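Local coordinates for glutathione-independent glyoxalase DJ-1 (Schizosaccharomyces pombe, PDB 4QYT), which converts methylglyoxal to D-lactate in a single step without glutathione and helps protect the cell against reactive oxygen species, at residues Asp182-Asn185 / Ala186-Ser190; Met168-Gly171 / Leu172-Glu176; Val47-Ser50 / Arg51-Met55; Ala22-Gly25 / Ile26-Ala30. All blocks are in the same frame, centred on the assembly; numbering follows the deposited sequence. Where two conformers were deposited one is given.

How the contacts relate
Along the chain the order is contact 4, contact 3, contact 2, contact 1. Three of them sit on neighbouring helices of the α/β fold: contact 4 on helix 17-29, contact 2 on helix 167-178 and contact 1 on helix 181-190. Their centres lie about 9 Å apart for contacts 2 and 4 and about 11 Å apart for contact 1 with either, and all three pairs touch. Contact 3, the hairpin of strands 46-48 and 54-56, stands apart, its centre about 19 Å from contact 4 and about 30 Å from contact 1. The dimer brings the outlier back: the hairpin turn of one subunit meets W24, K28 and R29 of the other, which joins contact 3 to contact 4 across the interface.

Contact 1: Asp182-Asn185 / Ala186-Ser190; sequences DKYN and AVYKS
The phenol rings of Y184 and Y188 lie side by side one helical turn apart and point the same way. They meet obliquely rather than as a stack: Y184 OH stands 3.7 Å from CD2 of Y188, and Y184 CZ follows at 4.1 Å from that same CD2. At the edge of the Y184 ring, in its plane, sits OD1 of N185. With CG anti to the backbone N in Y184 (chi1 179°) and in Y188 (chi1 -176°), both rings swing out on the same side of the helix. L172 of helix 167-178 touches both of them, so the tyrosine pair forms part of the surface by which helix 181-190 packs on the helix before it in this C-terminal helical pair. V187 lies on that side too, against L175, while its CG2 rests 3.4 Å from K183 O and 4.2 Å from K183 CD. K183 sends its NZ to the carbonyl of A30. Backbone bonds run i to i+4 throughout; the shortest joins Y188 N to Y184 O at 2.8 Å. S190 OG donates back to V187 O at 2.7 Å, and the carbonyl of S190 accepts a bond from H133 of the second subunit, an inferred active-site residue.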
loop_
_atom_site.group_PDB
_atom_site.type_symbol
_atom_site.label_atom_id
_atom_site.label_comp_id
_atom_site.label_asym_id
_atom_site.label_seq_id
_atom_site.Cartn_x
_atom_site.Cartn_y
_atom_site.Cartn_z
ATOM N N ASP A 182 -23.255 -0.837 -7.975
ATOM C CA ASP A 182 -22.717 -1.681 -9.023
ATOM C C ASP A 182 -21.203 -1.513 -9.194
ATOM O O ASP A 182 -20.459 -2.504 -9.248
ATOM C CB ASP A 182 -23.497 -1.499 -10.337
ATOM C CG ASP A 182 -23.137 -2.537 -11.380
ATOM O OD1 ASP A 182 -23.852 -3.614 -11.439
ATOM O OD2 ASP A 182 -22.411 -2.143 -12.316
ATOM N N LYS A 183 -20.742 -0.270 -9.236
ATOM C CA LYS A 183 -19.317 -0.013 -9.387
ATOM C C LYS A 183 -18.550 -0.405 -8.142
ATOM O O LYS A 183 -17.456 -0.979 -8.217
ATOM C CB LYS A 183 -19.071 1.457 -9.675
ATOM C CG LYS A 183 -17.642 1.877 -9.376
ATOM C CD LYS A 183 -16.800 1.812 -10.630
ATOM C CE LYS A 183 -17.312 2.855 -11.606
ATOM N NZ LYS A 183 -16.361 3.110 -12.715
ATOM N N TYR A 184 -19.091 -0.039 -6.992
ATOM C CA TYR A 184 -18.485 -0.429 -5.732
ATOM C C TYR A 184 -18.257 -1.930 -5.683
ATOM O O TYR A 184 -17.163 -2.426 -5.367
ATOM C CB TYR A 184 -19.326 0.036 -4.554
ATOM C CG TYR A 184 -18.727 -0.389 -3.239
ATOM C CD1 TYR A 184 -17.708 0.348 -2.648
ATOM C CD2 TYR A 184 -19.094 -1.547 -2.613
ATOM C CE1 TYR A 184 -17.104 -0.035 -1.452
ATOM C CE2 TYR A 184 -18.461 -1.975 -1.465
ATOM C CZ TYR A 184 -17.496 -1.186 -0.860
ATOM O OH TYR A 184 -16.885 -1.600 0.319
ATOM N N ASN A 185 -19.288 -2.677 -6.028
ATOM C CA ASN A 185 -19.203 -4.127 -5.886
ATOM C C ASN A 185 -18.149 -4.720 -6.820
ATOM O O ASN A 185 -17.436 -5.670 -6.470
ATOM C CB ASN A 185 -20.563 -4.784 -6.152
ATOM C CG ASN A 185 -21.541 -4.602 -5.007
ATOM O OD1 ASN A 185 -21.178 -4.244 -3.881
ATOM N ND2 ASN A 185 -22.810 -4.866 -5.297
ATOM N N ALA A 186 -18.061 -4.182 -8.024
ATOM C CA ALA A 186 -17.113 -4.670 -9.005
ATOM C C ALA A 186 -15.702 -4.376 -8.470
ATOM O O ALA A 186 -14.792 -5.227 -8.570
ATOM C CB ALA A 186 -17.302 -3.975 -10.326
ATOM N N VAL A 187 -15.431 -3.139 -8.035
ATOM C CA VAL A 187 -14.083 -2.823 -7.512
ATOM C C VAL A 187 -13.786 -3.735 -6.341
ATOM O O VAL A 187 -12.682 -4.313 -6.254
ATOM C CB VAL A 187 -13.959 -1.344 -7.141
ATOM C CG1 VAL A 187 -12.661 -1.090 -6.421
ATOM C CG2 VAL A 187 -14.058 -0.487 -8.405
ATOM N N TYR A 188 -14.720 -3.817 -5.403
ATOM C CA TYR A 188 -14.531 -4.645 -4.230
ATOM C C TYR A 188 -14.114 -6.054 -4.609
ATOM O O TYR A 188 -13.166 -6.639 -4.051
ATOM C CB TYR A 188 -15.806 -4.660 -3.357
ATOM C CG TYR A 188 -15.680 -5.425 -2.057
ATOM C CD1 TYR A 188 -15.846 -6.801 -2.007
ATOM C CD2 TYR A 188 -15.412 -4.750 -0.857
ATOM C CE1 TYR A 188 -15.655 -7.497 -0.824
ATOM C CE2 TYR A 188 -15.300 -5.433 0.338
ATOM C CZ TYR A 188 -15.430 -6.805 0.350
ATOM O OH TYR A 188 -15.308 -7.505 1.533
ATOM N N LYS A 189 -14.880 -6.671 -5.496
ATOM C CA LYS A 189 -14.602 -8.043 -5.914
ATOM C C LYS A 189 -13.197 -8.219 -6.465
ATOM O O LYS A 189 -12.547 -9.227 -6.219
ATOM C CB LYS A 189 -15.650 -8.494 -6.940
ATOM C CG LYS A 189 -15.504 -9.923 -7.419
ATOM C CD LYS A 189 -16.509 -10.302 -8.494
ATOM C CE LYS A 189 -16.512 -11.786 -8.833
ATOM N NZ LYS A 189 -17.284 -11.996 -10.089
ATOM N N SER A 190 -12.720 -7.230 -7.196
ATOM C CA SER A 190 -11.404 -7.281 -7.819
ATOM C C SER A 190 -10.248 -7.273 -6.815
ATOM O O SER A 190 -9.129 -7.614 -7.190
ATOM C CB SER A 190 -11.208 -6.135 -8.816
ATOM O OG SER A 190 -10.906 -4.908 -8.168
#

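Contact 2: Met168-Gly171 / Leu172-Glu176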
loop_
_atom_site.group_PDB
_atom_site.type_symbol
_atom_site.label_atom_id
_atom_site.label_comp_id
_atom_site.label_asym_id
_atom_site.label_seq_id
_atom_site.Cartn_x
_atom_site.Cartn_y
_atom_site.Cartn_z
ATOM N N MET A 168 -7.116 -0.446 3.405
ATOM C CA MET A 168 -8.018 -0.922 2.375
ATOM C C MET A 168 -9.490 -0.695 2.742
ATOM O O MET A 168 -10.277 -0.190 1.945
ATOM C CB MET A 168 -7.772 -2.402 2.047
ATOM C CG MET A 168 -6.422 -2.669 1.371
ATOM S SD MET A 168 -6.251 -1.937 -0.264
ATOM C CE MET A 168 -7.355 -3.003 -1.163
ATOM N N LEU A 169 -9.854 -1.030 3.978
ATOM C CA LEU A 169 -11.217 -0.749 4.450
ATOM C C LEU A 169 -11.556 0.728 4.400
ATOM O O LEU A 169 -12.691 1.121 4.049
ATOM C CB LEU A 169 -11.405 -1.275 5.863
ATOM C CG LEU A 169 -11.452 -2.797 5.992
ATOM C CD1 LEU A 169 -11.286 -3.165 7.440
ATOM C CD2 LEU A 169 -12.738 -3.376 5.415
ATOM N N PHE A 170 -10.588 1.577 4.709
ATOM C CA PHE A 170 -10.725 3.022 4.639
ATOM C C PHE A 170 -10.966 3.499 3.213
ATOM O O PHE A 170 -11.911 4.265 2.954
ATOM C CB PHE A 170 -9.434 3.609 5.205
ATOM C CG PHE A 170 -9.246 5.089 4.985
ATOM C CD1 PHE A 170 -10.040 6.007 5.650
ATOM C CD2 PHE A 170 -8.238 5.581 4.185
ATOM C CE1 PHE A 170 -9.817 7.363 5.527
ATOM C CE2 PHE A 170 -7.979 6.936 4.066
ATOM C CZ PHE A 170 -8.774 7.830 4.752
ATOM N N GLY A 171 -10.128 3.064 2.279
ATOM C CA GLY A 171 -10.338 3.450 0.875
ATOM C C GLY A 171 -11.685 3.017 0.357
ATOM O O GLY A 171 -12.357 3.751 -0.372
ATOM N N LEU A 172 -12.073 1.798 0.740
ATOM C CA LEU A 172 -13.360 1.283 0.320
ATOM C C LEU A 172 -14.510 2.115 0.901
ATOM O O LEU A 172 -15.517 2.359 0.183
ATOM C CB LEU A 172 -13.517 -0.189 0.695
ATOM C CG LEU A 172 -12.791 -1.161 -0.198
ATOM C CD1 LEU A 172 -12.716 -2.533 0.478
ATOM C CD2 LEU A 172 -13.422 -1.249 -1.576
ATOM N N LYS A 173 -14.413 2.491 2.170
ATOM C CA LYS A 173 -15.479 3.290 2.785
ATOM C C LYS A 173 -15.663 4.606 2.018
ATOM O O LYS A 173 -16.788 5.029 1.736
ATOM C CB LYS A 173 -15.191 3.532 4.270
ATOM C CG LYS A 173 -16.388 4.069 5.045
ATOM C CD LYS A 173 -17.492 3.031 5.245
ATOM C CE LYS A 173 -18.554 3.548 6.193
ATOM N NZ LYS A 173 -19.584 2.523 6.487
ATOM N N LEU A 174 -14.549 5.250 1.655
ATOM C CA LEU A 174 -14.614 6.462 0.841
ATOM C C LEU A 174 -15.288 6.201 -0.490
ATOM O O LEU A 174 -16.211 6.902 -0.894
ATOM C CB LEU A 174 -13.215 7.039 0.665
ATOM C CG LEU A 174 -12.631 7.705 1.917
ATOM C CD1 LEU A 174 -11.116 7.722 1.787
ATOM C CD2 LEU A 174 -13.192 9.104 2.084
ATOM N N LEU A 175 -14.842 5.169 -1.190
ATOM C CA LEU A 175 -15.408 4.833 -2.466
ATOM C C LEU A 175 -16.916 4.559 -2.395
ATOM O O LEU A 175 -17.680 4.977 -3.265
ATOM C CB LEU A 175 -14.708 3.578 -3.042
ATOM C CG LEU A 175 -15.225 3.153 -4.418
ATOM C CD1 LEU A 175 -14.994 4.211 -5.482
ATOM C CD2 LEU A 175 -14.627 1.821 -4.815
ATOM N N GLU A 176 -17.326 3.886 -1.331
ATOM C CA GLU A 176 -18.721 3.513 -1.140
ATOM C C GLU A 176 -19.624 4.731 -1.102
ATOM O O GLU A 176 -20.808 4.623 -1.458
ATOM C CB GLU A 176 -18.860 2.722 0.176
ATOM C CG GLU A 176 -20.195 2.007 0.274
ATOM C CD GLU A 176 -20.344 1.161 1.516
ATOM O OE1 GLU A 176 -19.490 1.265 2.416
ATOM O OE2 GLU A 176 -21.185 0.226 1.466
#
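F170 carries CG anti to its own nitrogen (chi1 169°), whereas L174 has CG anti to its carbonyl carbon, beside the nitrogen (chi1 -73°), and the two side chains converge one turn apart on the same flank of helix 167-178. This is i to i+4 pairing on the inward side of a helix that packs against the central sheet of the DJ-1/PfpI fold. The touching branch of L174 is CD1, which sits over one face of the phenyl ring in a CH-pi contact, 3.9 Å from the centroid of the F170 ring and 17° off its normal. It is displaced toward the rim, nearest CZ. Beyond the pair, F170 and L174 are both buried and both press on I159 of strand 158-161, F170 reaching S161 and I113 as well. F170 also comes within about 6 Å, side chain to side chain, of E19, an inferred active-site residue, yet its contacts here are those of core packing.

On another side L172 leans back over the preceding turn, its CG 3.4 Å from the carbonyl O of M168. M193, near the C-terminus, touches it as well. M168 itself turns to A22 and I26 of helix 17-29, and to I18 of the second subunit. G171 has no side chain to add to any of this, but its carbonyl accepts the usual bond from L175 N. The same L174 CD1 that covers the ring also grazes the backbone, 3.7 Å from the carbonyl O of F170.

Contact 3: Val47-Ser50 / Arg51-Met55. With EDO (1,2-ethanediol), chain G.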
loop_
_atom_site.group_PDB
_atom_site.type_symbol
_atom_site.label_atom_id
_atom_site.label_comp_id
_atom_site.label_asym_id
_atom_site.label_seq_id
_atom_site.Cartn_x
_atom_site.Cartn_y
_atom_site.Cartn_z
ATOM N N VAL A 47 8.930 13.225 -2.972
ATOM C CA VAL A 47 8.538 13.011 -1.591
ATOM C C VAL A 47 9.332 11.844 -1.008
ATOM O O VAL A 47 9.452 10.794 -1.638
ATOM C CB VAL A 47 7.052 12.646 -1.538
ATOM C CG1 VAL A 47 6.601 12.619 -0.092
ATOM C CG2 VAL A 47 6.216 13.622 -2.354
ATOM N N LYS A 48 9.873 12.041 0.188
ATOM C CA LYS A 48 10.482 10.959 0.960
ATOM C C LYS A 48 9.435 10.453 1.950
ATOM O O LYS A 48 9.083 11.136 2.923
ATOM C CB LYS A 48 11.718 11.422 1.721
ATOM C CG LYS A 48 12.389 10.274 2.460
ATOM C CD LYS A 48 13.638 10.718 3.194
ATOM C CE LYS A 48 14.226 9.593 4.017
ATOM N NZ LYS A 48 15.341 10.126 4.841
ATOM N N MET A 49 8.809 9.328 1.607
ATOM C CA MET A 49 7.752 8.748 2.432
ATOM C C MET A 49 8.290 8.285 3.799
ATOM O O MET A 49 9.510 8.230 4.031
ATOM C CB MET A 49 7.057 7.617 1.656
ATOM C CG MET A 49 6.561 8.013 0.265
ATOM S SD MET A 49 5.214 9.227 0.280
ATOM C CE MET A 49 3.841 8.124 0.565
ATOM N N SER A 50 7.363 7.891 4.665
ATOM C CA SER A 50 7.654 7.493 6.050
ATOM C C SER A 50 8.722 6.401 6.146
ATOM O O SER A 50 9.622 6.487 6.975
ATOM C CB SER A 50 6.367 6.994 6.695
ATOM O OG SER A 50 6.645 6.762 8.058
ATOM N N ARG A 51 8.585 5.382 5.305
ATOM C CA ARG A 51 9.496 4.221 5.310
ATOM C C ARG A 51 10.436 4.248 4.103
ATOM O O ARG A 51 10.907 3.206 3.646
ATOM C CB ARG A 51 8.681 2.925 5.426
ATOM C CG ARG A 51 7.700 2.876 6.591
ATOM C CD ARG A 51 8.348 3.060 7.931
ATOM N NE ARG A 51 7.319 3.079 8.952
ATOM C CZ ARG A 51 7.547 2.842 10.232
ATOM N NH1 ARG A 51 8.731 2.425 10.619
ATOM N NH2 ARG A 51 6.601 3.039 11.127
ATOM N N ASP A 52 10.760 5.459 3.646
ATOM C CA ASP A 52 11.868 5.728 2.757
ATOM C C ASP A 52 11.628 5.475 1.276
ATOM O O ASP A 52 12.544 5.647 0.490
ATOM C CB ASP A 52 13.159 5.023 3.207
ATOM C CG ASP A 52 13.483 5.309 4.630
ATOM O OD1 ASP A 52 13.492 6.500 4.983
ATOM O OD2 ASP A 52 13.664 4.352 5.407
ATOM N N VAL A 53 10.412 5.194 0.853
ATOM C CA VAL A 53 10.136 5.250 -0.582
ATOM C C VAL A 53 10.265 6.697 -1.062
ATOM O O VAL A 53 9.810 7.602 -0.392
ATOM C CB VAL A 53 8.725 4.721 -0.886
ATOM C CG1 VAL A 53 8.239 5.117 -2.270
ATOM C CG2 VAL A 53 8.709 3.220 -0.749
ATOM N N GLU A 54 10.892 6.880 -2.226
ATOM C CA GLU A 54 10.929 8.179 -2.883
ATOM C C GLU A 54 10.032 8.165 -4.104
ATOM O O GLU A 54 10.228 7.379 -5.034
ATOM C CB GLU A 54 12.364 8.532 -3.245
ATOM C CG GLU A 54 13.236 8.617 -2.009
ATOM C CD GLU A 54 14.649 9.015 -2.241
ATOM O OE1 GLU A 54 14.921 9.632 -3.261
ATOM O OE2 GLU A 54 15.399 8.941 -1.259
ATOM N N MET A 55 8.963 8.982 -4.010
ATOM C CA MET A 55 7.812 9.036 -4.961
ATOM C C MET A 55 7.600 10.479 -5.474
ATOM O O MET A 55 7.495 11.341 -4.597
ATOM C CB MET A 55 6.510 8.576 -4.255
ATOM C CG MET A 55 5.233 8.656 -5.076
ATOM S SD MET A 55 3.798 8.060 -4.133
ATOM C CE MET A 55 3.589 9.528 -3.193
HETATM C C1 EDO G . 4.672 6.457 12.011
HETATM O O1 EDO G . 5.833 7.201 11.741
HETATM C C2 EDO G . 4.506 5.670 10.737
HETATM O O2 EDO G . 3.962 4.423 11.052
HETATM O O HOH W 1 4.934 4.765 8.526
HETATM O O HOH W 2 11.978 4.914 7.797
#
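V47 and M55 form an antiparallel hydrogen-bonded pair, with K48 and E54 as the non-hydrogen-bonded pair next to them, and the chain reverses through a type I turn from M49 to D52. V47 N gives to M55 O at 2.9 Å, M49 N to V53 O at 2.8 Å, and D52 N closes the turn on M49 O at 3.1 Å, reaching it from above the carbonyl plane.

On the buried face M49, folded back on itself at chi2 and chi3, brings SD against CE of M55, though both methionines are modelled in two conformers, while its CG lies alongside CB of V53; V11 and F20 complete this apolar patch. On the other face K48 runs out beside D52, but the charges stop short of a salt bridge, and OD2 of D52 instead pairs with K28 of the second subunit.

R51 bends at chi2 (-58°), which lays its CG and CD along the S50 peptide and puts NE 3.0 Å from a water that is also bound by S50 OG. Its NH2 gives a bond of 3.0 Å to O2 of an ethanediol, probably from the crystallisation liquor, which lies at the guanidinium edge, near its plane, and is also held by G83 N. Replacing R51 with an alanine would probably leave that water held by S50 without its second protein partner and strip cover from the turn peptide.

The type I turn, the bonds D52 N to M49 O and M49 N to V53 O, and the positive phi of D52 (82°) together mark a 3:5 hairpin with a G1 beta bulge at D52 and V53, and its strand 54-56 pairs with the second subunit across the dimer interface.

Contact 4: Ala22-Gly25 / Ile26-Ala30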
loop_
_atom_site.group_PDB
_atom_site.type_symbol
_atom_site.label_atom_id
_atom_site.label_comp_id
_atom_site.label_asym_id
_atom_site.label_seq_id
_atom_site.Cartn_x
_atom_site.Cartn_y
_atom_site.Cartn_z
ATOM N N ALA A 22 -3.339 2.458 -0.633
ATOM C CA ALA A 22 -4.643 1.810 -0.663
ATOM C C ALA A 22 -5.730 2.700 -1.297
ATOM O O ALA A 22 -6.330 2.289 -2.304
ATOM C CB ALA A 22 -5.025 1.310 0.729
ATOM N N PRO A 23 -6.008 3.905 -0.763
ATOM C CA PRO A 23 -6.988 4.756 -1.442
ATOM C C PRO A 23 -6.572 5.056 -2.870
ATOM O O PRO A 23 -7.428 5.148 -3.750
ATOM C CB PRO A 23 -7.080 5.990 -0.538
ATOM C CG PRO A 23 -5.806 5.994 0.280
ATOM C CD PRO A 23 -5.510 4.535 0.474
ATOM N N TRP A 24 -5.285 5.283 -3.114
ATOM C CA TRP A 24 -4.814 5.561 -4.483
ATOM C C TRP A 24 -5.253 4.456 -5.442
ATOM O O TRP A 24 -5.884 4.691 -6.476
ATOM C CB TRP A 24 -3.285 5.677 -4.502
ATOM C CG TRP A 24 -2.736 5.990 -5.850
ATOM C CD1 TRP A 24 -2.306 5.072 -6.755
ATOM C CD2 TRP A 24 -2.653 7.254 -6.484
ATOM N NE1 TRP A 24 -1.955 5.683 -7.910
ATOM C CE2 TRP A 24 -2.130 7.027 -7.774
ATOM C CE3 TRP A 24 -2.935 8.567 -6.091
ATOM C CZ2 TRP A 24 -1.881 8.063 -8.671
ATOM C CZ3 TRP A 24 -2.699 9.584 -7.009
ATOM C CH2 TRP A 24 -2.170 9.312 -8.258
ATOM N N GLY A 25 -4.922 3.218 -5.088
ATOM C CA GLY A 25 -5.201 2.102 -5.957
ATOM C C GLY A 25 -6.680 1.807 -6.101
ATOM O O GLY A 25 -7.123 1.337 -7.156
ATOM N N ILE A 26 -7.430 2.054 -5.047
ATOM C CA ILE A 26 -8.895 1.816 -5.081
ATOM C C ILE A 26 -9.575 2.814 -6.005
ATOM O O ILE A 26 -10.382 2.427 -6.855
ATOM C CB ILE A 26 -9.448 1.807 -3.648
ATOM C CG1 ILE A 26 -8.974 0.539 -2.921
ATOM C CG2 ILE A 26 -10.978 1.885 -3.626
ATOM C CD1 ILE A 26 -9.145 0.582 -1.416
ATOM N N PHE A 27 -9.259 4.106 -5.867
ATOM C CA PHE A 27 -9.871 5.098 -6.759
ATOM C C PHE A 27 -9.409 4.940 -8.194
ATOM O O PHE A 27 -10.231 5.110 -9.112
ATOM C CB PHE A 27 -9.667 6.516 -6.223
ATOM C CG PHE A 27 -10.606 6.872 -5.122
ATOM C CD1 PHE A 27 -11.928 7.154 -5.428
ATOM C CD2 PHE A 27 -10.246 6.887 -3.804
ATOM C CE1 PHE A 27 -12.852 7.421 -4.439
ATOM C CE2 PHE A 27 -11.182 7.170 -2.814
ATOM C CZ PHE A 27 -12.520 7.400 -3.143
ATOM N N LYS A 28 -8.146 4.572 -8.423
ATOM C CA LYS A 28 -7.705 4.306 -9.791
ATOM C C LYS A 28 -8.501 3.137 -10.395
ATOM O O LYS A 28 -8.964 3.191 -11.549
ATOM C CB LYS A 28 -6.195 4.012 -9.828
ATOM C CG LYS A 28 -5.370 5.270 -9.727
ATOM C CD LYS A 28 -5.101 5.819 -11.114
ATOM C CE LYS A 28 -4.304 7.089 -11.093
ATOM N NZ LYS A 28 -3.989 7.563 -12.481
ATOM N N ARG A 29 -8.711 2.068 -9.626
ATOM C CA ARG A 29 -9.504 0.954 -10.144
ATOM C C ARG A 29 -10.925 1.377 -10.476
ATOM O O ARG A 29 -11.561 0.814 -11.377
ATOM C CB ARG A 29 -9.518 -0.180 -9.139
ATOM C CG ARG A 29 -8.207 -0.982 -9.121
ATOM C CD ARG A 29 -8.145 -1.871 -7.906
ATOM N NE ARG A 29 -7.005 -2.780 -7.886
ATOM C CZ ARG A 29 -5.766 -2.406 -7.634
ATOM N NH1 ARG A 29 -5.483 -1.156 -7.278
ATOM N NH2 ARG A 29 -4.801 -3.316 -7.615
ATOM N N ALA A 30 -11.480 2.277 -9.677
ATOM C CA ALA A 30 -12.806 2.834 -9.903
ATOM C C ALA A 30 -12.905 3.772 -11.071
ATOM O O ALA A 30 -14.007 4.247 -11.403
ATOM C CB ALA A 30 -13.308 3.505 -8.630
#
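R29 wraps back around the carbonyl oxygen of G25, one turn earlier in the helix. Its CB lies 3.5 Å from G25 O, CG closes to 3.2 Å from that oxygen, and CD stays close beside it. NE and CZ pass farther out before NH1 returns and donates to G25 O at 3.0 Å. R29 N donates to the same oxygen, so two bonds grip it from opposite faces of the carbonyl plane. NH2 leaves the helix for a salt bridge with D16 of the second subunit. A methionine in place of R29 would lose both guanidinium bonds, and that D16 would probably be left without its charged mate.

W24 and K28 make the other pairing, side by side and pointing the same way. Chi1 of -78° sets K28 CG over one face of the indole, 4.2 Å from the centroid of its five-membered ring, and the bend at chi2 (-90°) then brings CE to 3.6 Å from W24 CZ2. W24 NE1 bonds to R51 O of the second subunit. F27 turns inward to I76 and I78. Helix 17-29 thus links strands 7-12 and 34-39 in a beta-alpha-beta unit, its inner side on the sheet and W24, K28 and R29 at the dimer interface.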